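Local atomic coordinates of ferrichrome ABC transporter substrate-binding protein (Staphylococcus pseudintermedius, PDB entry 5FLY), a protein that probably binds ferrichrome-type iron siderophores outside the cell membrane and delivers them to an ABC transporter for uptake. Residues M120-V124 with G125-E129; V130-W133 with K134-E138. One frame throughout, in Å; residues are numbered along the deposited sequence.

Interaction 1: residues M120-V124 with G125-E129; sequences MGDIV and GKSDE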
# COMPACT_ATOMS: atom_id res chain seq x y z
N MET A 120 9.69 -10.02 1.25
CA MET A 120 9.62 -10.54 -0.11
C MET A 120 11.00 -11.00 -0.55
O MET A 120 11.13 -12.06 -1.14
CB MET A 120 9.06 -9.50 -1.09
CG MET A 120 7.66 -8.99 -0.70
SD MET A 120 6.37 -10.22 -0.55
CE MET A 120 6.36 -10.46 1.24
N GLY A 121 12.02 -10.21 -0.23
CA GLY A 121 13.40 -10.63 -0.48
C GLY A 121 13.77 -11.94 0.20
O GLY A 121 14.47 -12.79 -0.37
N ASP A 122 13.30 -12.12 1.43
CA ASP A 122 13.59 -13.34 2.17
C ASP A 122 12.94 -14.56 1.51
O ASP A 122 13.56 -15.62 1.41
CB ASP A 122 13.12 -13.22 3.63
CG ASP A 122 13.93 -12.20 4.43
OD1 ASP A 122 15.10 -11.92 4.04
OD2 ASP A 122 13.42 -11.70 5.47
N ILE A 123 11.71 -14.40 1.04
CA ILE A 123 10.99 -15.48 0.39
C ILE A 123 11.73 -16.00 -0.82
O ILE A 123 11.87 -17.22 -0.99
CB ILE A 123 9.56 -15.03 -0.01
CG1 ILE A 123 8.70 -14.92 1.24
CG2 ILE A 123 8.91 -16.02 -0.98
CD1 ILE A 123 7.38 -14.22 1.06
N VAL A 124 12.21 -15.09 -1.67
CA VAL A 124 12.78 -15.49 -2.96
C VAL A 124 14.30 -15.54 -2.95
O VAL A 124 14.92 -15.84 -3.98
CB VAL A 124 12.34 -14.57 -4.11
CG1 VAL A 124 10.83 -14.63 -4.30
CG2 VAL A 124 12.83 -13.14 -3.89
N GLY A 125 14.90 -15.25 -1.81
CA GLY A 125 16.34 -15.31 -1.66
C GLY A 125 17.07 -14.18 -2.38
O GLY A 125 18.13 -14.40 -2.98
N LYS A 126 16.49 -12.99 -2.33
CA LYS A 126 17.11 -11.81 -2.93
C LYS A 126 17.20 -10.64 -1.95
O LYS A 126 16.89 -9.49 -2.26
CB LYS A 126 16.35 -11.40 -4.20
CG LYS A 126 16.53 -12.43 -5.33
CD LYS A 126 15.71 -12.15 -6.56
CE LYS A 126 15.84 -13.33 -7.55
NZ LYS A 126 14.98 -13.20 -8.75
N SER A 127 17.69 -10.94 -0.75
CA SER A 127 17.84 -9.90 0.26
C SER A 127 18.84 -8.83 -0.18
O SER A 127 18.69 -7.66 0.16
CB SER A 127 18.27 -10.51 1.60
OG SER A 127 17.21 -11.28 2.16
N ASP A 128 19.88 -9.21 -0.94
CA ASP A 128 20.84 -8.22 -1.44
C ASP A 128 20.15 -7.19 -2.33
O ASP A 128 20.38 -5.99 -2.18
CB ASP A 128 21.98 -8.89 -2.23
CG ASP A 128 22.96 -9.65 -1.35
OD1 ASP A 128 23.00 -9.40 -0.13
OD2 ASP A 128 23.70 -10.50 -1.90
N GLU A 129 19.30 -7.65 -3.24
CA GLU A 129 18.59 -6.74 -4.14
C GLU A 129 17.72 -5.75 -3.35
O GLU A 129 17.67 -4.55 -3.66
CB GLU A 129 17.72 -7.54 -5.13
CG GLU A 129 18.52 -8.29 -6.22
CD GLU A 129 19.14 -9.63 -5.79
OE1 GLU A 129 19.24 -9.94 -4.59
OE2 GLU A 129 19.57 -10.39 -6.70
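Gly121 and Lys126 meet across a Schellman-type C-terminal turn, which ends helix 113-124 just before helix 127-152 sets off. The assignment rests on a six-to-one backbone bond and a glycine with positive phi. Lys126 N reaches back five residues to Gly121 O at 2.8 Å, with an N-H...O angle of 155°, while Gly125 N adds a weak bond to the same oxygen at 2.9 Å. Two amides thus share one carbonyl at the last turn of the helix. Gly125 follows Val124 with a phi of 73°, a conformation that glycine adopts readily because it has no CB to strike the preceding carbonyl.

Close backbone packing explains the other glycine. Gly121 CA lies 4.6 Å from Ser127 CA, so a residue without a side chain suits the place where the returning chain passes.

The apolar part is a contact between Val124 and the stem of Lys126. Val124 CG2 meets Lys126 CB at 3.9 Å, and the lysine, extended beyond CG, carries NZ onward to a hydrogen bond with Leu42 O. A hydrophobic stem with a polar end fits this half-covered position, while Val124 itself also packs on Leu39 and Ala44.

Two polar side chains also come together. With CG beside its backbone N (chi1 -68°), Asp122 brings OD1 to 2.9 Å from Ser127 OG.

Interaction 2: residues V130-W133 with K134-E138; sequences VKKW and KADWE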
# COMPACT_ATOMS: atom_id res chain seq x y z
N VAL A 130 17.06 -6.23 -2.31
CA VAL A 130 16.18 -5.36 -1.53
C VAL A 130 17.02 -4.32 -0.79
O VAL A 130 16.65 -3.16 -0.73
CB VAL A 130 15.32 -6.16 -0.55
CG1 VAL A 130 14.50 -5.21 0.32
CG2 VAL A 130 14.42 -7.13 -1.32
N LYS A 131 18.16 -4.74 -0.24
CA LYS A 131 19.07 -3.82 0.44
C LYS A 131 19.46 -2.65 -0.45
O LYS A 131 19.47 -1.50 0.01
CB LYS A 131 20.33 -4.57 0.90
CG LYS A 131 20.14 -5.40 2.16
CD LYS A 131 21.48 -5.96 2.67
CE LYS A 131 22.39 -4.86 3.24
NZ LYS A 131 21.82 -4.16 4.46
N LYS A 132 19.79 -2.94 -1.72
CA LYS A 132 20.16 -1.91 -2.71
C LYS A 132 18.96 -1.00 -3.02
O LYS A 132 19.08 0.22 -2.99
CB LYS A 132 20.70 -2.55 -3.99
CG LYS A 132 20.97 -1.56 -5.13
CD LYS A 132 21.44 -2.25 -6.41
CE LYS A 132 21.66 -1.22 -7.52
NZ LYS A 132 22.31 -1.82 -8.73
N TRP A 133 17.82 -1.61 -3.30
CA TRP A 133 16.60 -0.86 -3.53
C TRP A 133 16.27 0.06 -2.35
O TRP A 133 15.95 1.23 -2.51
CB TRP A 133 15.43 -1.81 -3.78
CG TRP A 133 14.13 -1.08 -3.75
CD1 TRP A 133 13.61 -0.34 -4.76
CD2 TRP A 133 13.22 -0.97 -2.65
NE1 TRP A 133 12.42 0.22 -4.36
CE2 TRP A 133 12.15 -0.15 -3.07
CE3 TRP A 133 13.19 -1.50 -1.35
CZ2 TRP A 133 11.07 0.15 -2.24
CZ3 TRP A 133 12.11 -1.19 -0.53
CH2 TRP A 133 11.07 -0.37 -0.98
N LYS A 134 16.33 -0.49 -1.14
CA LYS A 134 16.05 0.29 0.06
C LYS A 134 16.98 1.49 0.23
O LYS A 134 16.54 2.59 0.55
CB LYS A 134 16.15 -0.62 1.28
CG LYS A 134 15.69 0.01 2.56
CD LYS A 134 15.86 -0.93 3.72
CE LYS A 134 15.32 -0.33 5.00
NZ LYS A 134 15.64 -1.19 6.13
N ALA A 135 18.27 1.28 0.02
CA ALA A 135 19.24 2.36 0.16
C ALA A 135 18.98 3.45 -0.87
O ALA A 135 19.05 4.63 -0.53
CB ALA A 135 20.64 1.83 0.00
N ASP A 136 18.65 3.06 -2.10
CA ASP A 136 18.35 4.03 -3.14
C ASP A 136 17.09 4.82 -2.81
O ASP A 136 17.03 6.04 -2.98
CB ASP A 136 18.18 3.35 -4.50
CG ASP A 136 19.45 2.72 -5.03
OD1 ASP A 136 20.55 3.11 -4.59
OD2 ASP A 136 19.35 1.84 -5.91
N TRP A 137 16.08 4.10 -2.34
CA TRP A 137 14.81 4.72 -1.96
C TRP A 137 14.99 5.74 -0.83
O TRP A 137 14.43 6.84 -0.85
CB TRP A 137 13.81 3.62 -1.56
CG TRP A 137 12.55 4.13 -0.93
CD1 TRP A 137 12.24 4.15 0.40
CD2 TRP A 137 11.43 4.67 -1.62
NE1 TRP A 137 10.98 4.68 0.58
CE2 TRP A 137 10.47 5.02 -0.65
CE3 TRP A 137 11.15 4.92 -2.96
CZ2 TRP A 137 9.24 5.58 -0.99
CZ3 TRP A 137 9.93 5.48 -3.29
CH2 TRP A 137 8.99 5.80 -2.31
N GLU A 138 15.79 5.38 0.17
CA GLU A 138 15.97 6.25 1.33
C GLU A 138 16.73 7.51 0.95
O GLU A 138 16.41 8.61 1.41
CB GLU A 138 16.68 5.49 2.45
CG GLU A 138 15.75 4.48 3.10
CD GLU A 138 16.41 3.65 4.16
OE1 GLU A 138 17.64 3.41 4.07
OE2 GLU A 138 15.69 3.22 5.09
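Four successive i to i+4 bonds, the first from Lys134 N to Val130 O at 2.7 Å and nearly in line with the carbonyl, run through helix 127-152, which joins the two lobes of a class III solute-binding protein. Val130 O also lies in the ring plane of Trp133, at the indole edge. The Lys134 side chain, fully extended, leads away from the turn and forms a salt bridge from NZ to Glu118 on neighbouring helix 113-124.

Ala135 N continues the series to Lys131 O at 3.0 Å. Its small methyl sits on the exposed side of the helix, near the carbonyl oxygens of the preceding turn.

Asp136 N bonds Lys132 O at 3.0 Å, and its side chain runs obliquely across that of Lys132. OD2 approaches the aliphatic Lys132 CG at 3.8 Å but stays 5.5 Å from Lys132 NZ, so no salt bridge forms and any attraction is probably weak. Both are exposed: their charged ends can stay hydrated while the aliphatic stem of Lys132 runs outward.

Trp137 N bonds Trp133 O at 2.9 Å. Four residues apart, the two indoles leave the same side of the helix, and their like first torsions (Trp133 169°, Trp137 170°) help keep the rings near parallel. The large flat rings fill the space between helices: Trp133 packs on Leu114, Gln117 and Leu265, Trp137 on Leu265 and Val181, with NE1 bonded to Tyr113 OH. Their planes are 17° apart but slid past each other, the Trp133 six-membered and Trp137 five-membered ring centroids separated by 5.4 Å.

Overall arrangement
From the N terminus, the chain passes through the parallel sheet of the first lobe and then helix 113-124, whose end is turned by interaction 1 into helix 127-152. Interaction 2 begins with the very next residue, near the start of that second helix. The two contacts lie in series, each closing only a short local span, and neither nests in nor crosses the other. They touch directly, Gly121 CA lying 3.7 Å from Val130 CG2, so the sharp turn folds the start of the long helix against the one before it. Interaction 1 faces helix 36-41 and strand 103-106 of the first lobe; interaction 2 carries the packing on to helices 262-278 and 179-185.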